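PDB 1W55: Ispd/ispf bifunctional enzyme from Campylobacter jejuni, which catalyses two steps of isoprenoid precursor synthesis, transferring the cytidylyl group of CTP to methylerythritol phosphate and cyclising the later phosphorylated intermediate to methylerythritol 2,4-cyclodiphosphate with release of CMP. Local coordinates for residues 26-31 against 202-207; 230-235 against 319-324. One frame throughout, in Å; residues are numbered along the deposited sequence. Where two conformers were deposited one is given.

Contact 1: 26-31 against 202-207; sequences LRLGND and DLPTPS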
loop_
_atom_site.group_PDB
_atom_site.type_symbol
_atom_site.label_atom_id
_atom_site.label_comp_id
_atom_site.label_asym_id
_atom_site.label_seq_id
_atom_site.Cartn_x
_atom_site.Cartn_y
_atom_site.Cartn_z
ATOM N N LEU A 26 22.611 -15.384 -0.987
ATOM C CA LEU A 26 21.180 -15.060 -1.042
ATOM C C LEU A 26 20.987 -13.845 -1.921
ATOM O O LEU A 26 21.781 -12.894 -1.836
ATOM C CB LEU A 26 20.626 -14.729 0.338
ATOM C CG LEU A 26 20.613 -15.823 1.403
ATOM C CD1 LEU A 26 20.228 -15.200 2.740
ATOM C CD2 LEU A 26 19.665 -16.964 1.016
ATOM N N ARG A 27 19.949 -13.852 -2.750
ATOM C CA ARG A 27 19.727 -12.725 -3.641
ATOM C C ARG A 27 18.865 -11.649 -3.004
ATOM O O ARG A 27 17.791 -11.924 -2.489
ATOM C CB ARG A 27 19.155 -13.174 -5.002
ATOM C CG ARG A 27 20.182 -13.121 -6.144
ATOM C CD ARG A 27 21.490 -13.878 -5.839
ATOM N NE ARG A 27 22.363 -14.028 -6.998
ATOM C CZ ARG A 27 23.303 -14.964 -7.114
ATOM N NH1 ARG A 27 23.509 -15.828 -6.134
ATOM N NH2 ARG A 27 24.049 -15.031 -8.211
ATOM N N LEU A 28 19.370 -10.427 -3.040
ATOM C CA LEU A 28 18.658 -9.245 -2.566
ATOM C C LEU A 28 18.521 -8.373 -3.798
ATOM O O LEU A 28 19.510 -7.816 -4.282
ATOM C CB LEU A 28 19.461 -8.506 -1.477
ATOM C CG LEU A 28 19.998 -9.297 -0.271
ATOM C CD1 LEU A 28 20.534 -8.351 0.808
ATOM C CD2 LEU A 28 18.973 -10.260 0.320
ATOM N N GLY A 29 17.309 -8.286 -4.339
ATOM C CA GLY A 29 17.141 -7.719 -5.669
ATOM C C GLY A 29 17.921 -8.581 -6.644
ATOM O O GLY A 29 17.792 -9.806 -6.608
ATOM N N ASN A 30 18.738 -7.947 -7.493
ATOM C CA ASN A 30 19.575 -8.659 -8.464
ATOM C C ASN A 30 20.908 -9.114 -7.884
ATOM O O ASN A 30 21.610 -9.891 -8.527
ATOM C CB ASN A 30 19.876 -7.790 -9.701
ATOM C CG ASN A 30 18.862 -7.991 -10.857
ATOM O OD1 ASN A 30 18.144 -9.001 -10.934
ATOM N ND2 ASN A 30 18.815 -7.011 -11.760
ATOM N N ASP A 31 21.246 -8.651 -6.680
ATOM C CA ASP A 31 22.602 -8.802 -6.174
ATOM C C ASP A 31 22.712 -9.883 -5.123
ATOM O O ASP A 31 21.860 -9.975 -4.247
ATOM C CB ASP A 31 23.095 -7.481 -5.550
ATOM C CG ASP A 31 23.483 -6.451 -6.587
ATOM O OD1 ASP A 31 23.801 -6.827 -7.735
ATOM O OD2 ASP A 31 23.510 -5.231 -6.344
ATOM N N ASP A 202 14.424 -6.092 7.063
ATOM C CA ASP A 202 13.577 -5.689 5.942
ATOM C C ASP A 202 14.380 -5.793 4.633
ATOM O O ASP A 202 14.594 -4.803 3.931
ATOM C CB ASP A 202 13.013 -4.274 6.185
ATOM C CG ASP A 202 11.968 -3.856 5.150
ATOM O OD1 ASP A 202 11.167 -4.715 4.695
ATOM O OD2 ASP A 202 11.877 -2.675 4.735
ATOM N N LEU A 203 14.837 -7.005 4.332
ATOM C CA LEU A 203 15.703 -7.241 3.182
ATOM C C LEU A 203 14.927 -7.224 1.849
ATOM O O LEU A 203 13.767 -7.643 1.800
ATOM C CB LEU A 203 16.459 -8.563 3.364
ATOM C CG LEU A 203 17.494 -8.649 4.495
ATOM C CD1 LEU A 203 18.044 -10.059 4.633
ATOM C CD2 LEU A 203 18.634 -7.675 4.283
ATOM N N PRO A 204 15.538 -6.717 0.780
ATOM C CA PRO A 204 14.893 -6.751 -0.545
ATOM C C PRO A 204 14.787 -8.199 -1.027
ATOM O O PRO A 204 15.770 -8.925 -0.955
ATOM C CB PRO A 204 15.855 -5.953 -1.439
ATOM C CG PRO A 204 16.752 -5.213 -0.500
ATOM C CD PRO A 204 16.863 -6.073 0.736
ATOM N N THR A 205 13.605 -8.613 -1.475
ATOM C CA THR A 205 13.367 -9.991 -1.920
ATOM C C THR A 205 14.059 -10.260 -3.272
ATOM O O THR A 205 14.349 -9.313 -4.009
ATOM C CB THR A 205 11.861 -10.254 -2.017
ATOM O OG1 THR A 205 11.268 -9.262 -2.866
ATOM C CG2 THR A 205 11.197 -10.012 -0.659
ATOM N N PRO A 206 14.324 -11.529 -3.601
ATOM C CA PRO A 206 15.129 -11.847 -4.796
ATOM C C PRO A 206 14.417 -11.413 -6.070
ATOM O O PRO A 206 13.193 -11.478 -6.125
ATOM C CB PRO A 206 15.237 -13.382 -4.773
ATOM C CG PRO A 206 14.818 -13.802 -3.390
ATOM C CD PRO A 206 13.850 -12.746 -2.913
ATOM N N SER A 207 15.174 -10.988 -7.075
ATOM C CA SER A 207 14.578 -10.682 -8.371
ATOM C C SER A 207 14.006 -11.933 -9.059
ATOM O O SER A 207 14.269 -13.092 -8.654
ATOM C CB SER A 207 15.577 -9.948 -9.261
ATOM O OG SER A 207 16.445 -10.845 -9.931
#
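Gly29 and Pro206 face each other as a single beta bridge, formed where the type II' turn Leu28-Asp31 of a small beta hairpin receives the proline-rich segment 202-207. Two backbone bonds flank the pair: Gly29 N gives its hydrogen to Thr205 O at 3.2 Å, and Ser207 N gives its own to Gly29 O at 2.9 Å. Glycine accommodates the positive phi (61°) of this turn position, where a CB would usually be strained.

Proline, without an N-H, fits at 204 and 206, where the extended segment makes its bonds through Thr205 O and Ser207 N instead. The Pro206 ring lies against the backbone of Arg27, with Pro206 CG 3.6 Å from Arg27 O, and its CB also touches Arg27 CB. Arg27 O bonds to the indole NE1 of Trp368, near the C-terminal end of the chain. Arg27 NH1 turns away and is hydrogen-bonded to Phe25 O.

Leu28 serves the apolar side. With CG anti to its carbonyl carbon, it crosses Leu203 obliquely and brings CD1 to 4.0 Å from Leu203 CD2; its CB meets Pro204 CD, and Tyr36 of helix 33-42 touches both Leu28 and Pro204. The CA-H of Leu28 makes a CA-H...O contact with Pro204 O, 3.3 Å from Leu28 CA.

Ser207 closes the other end, beside the exposed Asn30. Its amide already serves Gly29; its chi1 of 84° places OG between the backbone N and the carbonyl carbon, from where the hydroxyl reaches the side chain of Asn30. The hydroxyl OG of Ser207 donates to Asn30 OD1 at 2.7 Å, tilted 19° from the plane of the side-chain carbonyl.

Contact 2: 230-235 against 319-324; sequences AGVQIH and QAMQSN
Ala230 and Met321 meet on the buried side of this contact, where Ala230 CB lies 3.9 Å from Met321 CB. The small methyl lets the chain come close to the helix, the two CA atoms being 5.3 Å apart. Met321 has CG anti to its carbonyl carbon, and its chain stays extended until it bends at chi3 (76°), which folds CE back to 4.1 Å from Ala230 CB. Its sulfur meets the tip of Ile234, with Met321 SD 4.3 Å from Ile234 CD1. Val232 joins this close packing through one branch, CG2, which rests on the helix backbone 3.8 Å from Met321 CA. Leu249 of helix 248-260 touches both Ala230 and Met321, and Leu229 and Val338 add to the apolar surroundings of the methionine.

In the IspF fold, segment 230-235 is the turn and second strand of a beta hairpin whose first strand is 227-229; the 319-324 part of helix 318-329 runs nearly antiparallel to strand 232-235, at 154°, with a closest approach of the axes of 9.1 Å.

Toward solvent the packing thins: the other branch of Val232, CG1, comes only within 4.3 Å of CB of the exposed Ala320. Asn324, nearly one helical turn beyond Met321 and partly exposed, supplies the polar link. Its CG is anti to the backbone N (chi1 -156°), carrying the amide toward the hairpin turn, where Asn324 ND2 donates an almost straight bond of 2.7 Å to Ala230 O. Gly231 leaves room for that amide, and Asp247 receives the backbone N-H groups of Ala230 and Gly231.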
loop_
_atom_site.group_PDB
_atom_site.type_symbol
_atom_site.label_atom_id
_atom_site.label_comp_id
_atom_site.label_asym_id
_atom_site.label_seq_id
_atom_site.Cartn_x
_atom_site.Cartn_y
_atom_site.Cartn_z
ATOM N N ALA A 230 19.014 -42.215 -15.864
ATOM C CA ALA A 230 18.479 -41.575 -14.657
ATOM C C ALA A 230 18.404 -42.583 -13.507
ATOM O O ALA A 230 17.473 -42.551 -12.688
ATOM C CB ALA A 230 17.103 -40.932 -14.928
ATOM N N GLY A 231 19.393 -43.476 -13.460
ATOM C CA GLY A 231 19.517 -44.453 -12.392
ATOM C C GLY A 231 18.534 -45.611 -12.470
ATOM O O GLY A 231 18.429 -46.389 -11.530
ATOM N N VAL A 232 17.813 -45.716 -13.582
ATOM C CA VAL A 232 16.777 -46.722 -13.767
ATOM C C VAL A 232 17.252 -47.749 -14.797
ATOM O O VAL A 232 17.730 -47.378 -15.875
ATOM C CB VAL A 232 15.459 -46.061 -14.256
ATOM C CG1 VAL A 232 14.407 -47.124 -14.650
ATOM C CG2 VAL A 232 14.906 -45.092 -13.188
ATOM N N GLN A 233 17.132 -49.038 -14.477
ATOM C CA GLN A 233 17.585 -50.065 -15.413
ATOM C C GLN A 233 16.620 -50.210 -16.581
ATOM O O GLN A 233 15.436 -50.514 -16.395
ATOM C CB GLN A 233 17.817 -51.416 -14.730
ATOM C CG GLN A 233 18.555 -52.400 -15.648
ATOM C CD GLN A 233 18.817 -53.739 -15.005
ATOM O OE1 GLN A 233 18.165 -54.731 -15.341
ATOM N NE2 GLN A 233 19.769 -53.779 -14.083
ATOM N N ILE A 234 17.139 -49.984 -17.783
ATOM C CA ILE A 234 16.335 -49.995 -19.007
ATOM C C ILE A 234 16.446 -51.357 -19.701
ATOM O O ILE A 234 15.480 -51.877 -20.262
ATOM C CB ILE A 234 16.830 -48.874 -19.974
ATOM C CG1 ILE A 234 16.908 -47.504 -19.270
ATOM C CG2 ILE A 234 15.980 -48.818 -21.233
ATOM C CD1 ILE A 234 15.705 -47.130 -18.399
ATOM N N HIS A 235 17.655 -51.904 -19.668
ATOM C CA HIS A 235 17.991 -53.129 -20.362
ATOM C C HIS A 235 19.093 -53.819 -19.572
ATOM O O HIS A 235 19.982 -53.135 -19.049
ATOM C CB HIS A 235 18.465 -52.836 -21.783
ATOM C CG HIS A 235 18.352 -54.013 -22.697
ATOM N ND1 HIS A 235 19.328 -54.983 -22.785
ATOM C CD2 HIS A 235 17.363 -54.396 -23.542
ATOM C CE1 HIS A 235 18.953 -55.908 -23.650
ATOM N NE2 HIS A 235 17.765 -55.574 -24.128
ATOM N N GLN A 319 8.208 -42.657 -16.684
ATOM C CA GLN A 319 7.679 -42.226 -15.384
ATOM C C GLN A 319 8.644 -42.544 -14.222
ATOM O O GLN A 319 8.838 -41.720 -13.319
ATOM C CB GLN A 319 6.262 -42.777 -15.120
ATOM C CG GLN A 319 5.183 -42.318 -16.142
ATOM C CD GLN A 319 5.036 -40.787 -16.240
ATOM O OE1 GLN A 319 4.829 -40.116 -15.229
ATOM N NE2 GLN A 319 5.142 -40.245 -17.451
ATOM N N ALA A 320 9.256 -43.724 -14.266
ATOM C CA ALA A 320 10.244 -44.115 -13.265
ATOM C C ALA A 320 11.520 -43.232 -13.298
ATOM O O ALA A 320 12.047 -42.865 -12.255
ATOM C CB ALA A 320 10.598 -45.601 -13.432
ATOM N N MET A 321 12.008 -42.911 -14.495
ATOM C CA MET A 321 13.149 -41.997 -14.652
ATOM C C MET A 321 12.846 -40.622 -14.049
ATOM O O MET A 321 13.644 -40.079 -13.275
ATOM C CB MET A 321 13.515 -41.846 -16.133
ATOM C CG MET A 321 14.211 -43.070 -16.715
ATOM S SD MET A 321 14.439 -43.026 -18.502
ATOM C CE MET A 321 15.682 -41.990 -18.588
ATOM N N GLN A 322 11.683 -40.081 -14.409
ATOM C CA GLN A 322 11.184 -38.814 -13.875
ATOM C C GLN A 322 11.105 -38.835 -12.354
ATOM O O GLN A 322 11.505 -37.876 -11.680
ATOM C CB GLN A 322 9.803 -38.495 -14.475
ATOM C CG GLN A 322 9.899 -37.991 -15.913
ATOM C CD GLN A 322 8.573 -37.990 -16.691
ATOM O OE1 GLN A 322 8.592 -38.086 -17.915
ATOM N NE2 GLN A 322 7.443 -37.862 -15.994
ATOM N N SER A 323 10.596 -39.938 -11.816
ATOM C CA SER A 323 10.414 -40.076 -10.376
ATOM C C SER A 323 11.754 -40.222 -9.637
ATOM O O SER A 323 11.942 -39.657 -8.552
ATOM C CB SER A 323 9.444 -41.235 -10.061
ATOM O OG SER A 323 9.554 -41.626 -8.701
ATOM N N ASN A 324 12.684 -40.970 -10.219
ATOM C CA ASN A 324 14.030 -41.090 -9.645
ATOM C C ASN A 324 14.841 -39.773 -9.667
ATOM O O ASN A 324 15.534 -39.452 -8.695
ATOM C CB ASN A 324 14.807 -42.220 -10.328
ATOM C CG ASN A 324 15.931 -42.783 -9.447
ATOM O OD1 ASN A 324 15.777 -42.939 -8.228
ATOM N ND2 ASN A 324 17.067 -43.078 -10.063
#

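Contact 1 and contact 2 lie in series along the chain and do not touch: their centres are 37 Å apart and their nearest atoms about 25 Å. Contact 1 lies in the cytidylyltransferase region but is touched by Tyr365 and Trp368 of the synthase region, to which contact 2 belongs. In contact 1 the side chain of Leu28 is about 13 Å from that of a bound CMP, and that of Leu203 about 9 Å from that of Lys23, a predicted transition-state stabiliser. Contact 2 sits closer to a nucleotide, with the Ile234 side chain about 8 Å from CMP and about 4 Å from that of Pro312, a substrate-binding residue by similarity.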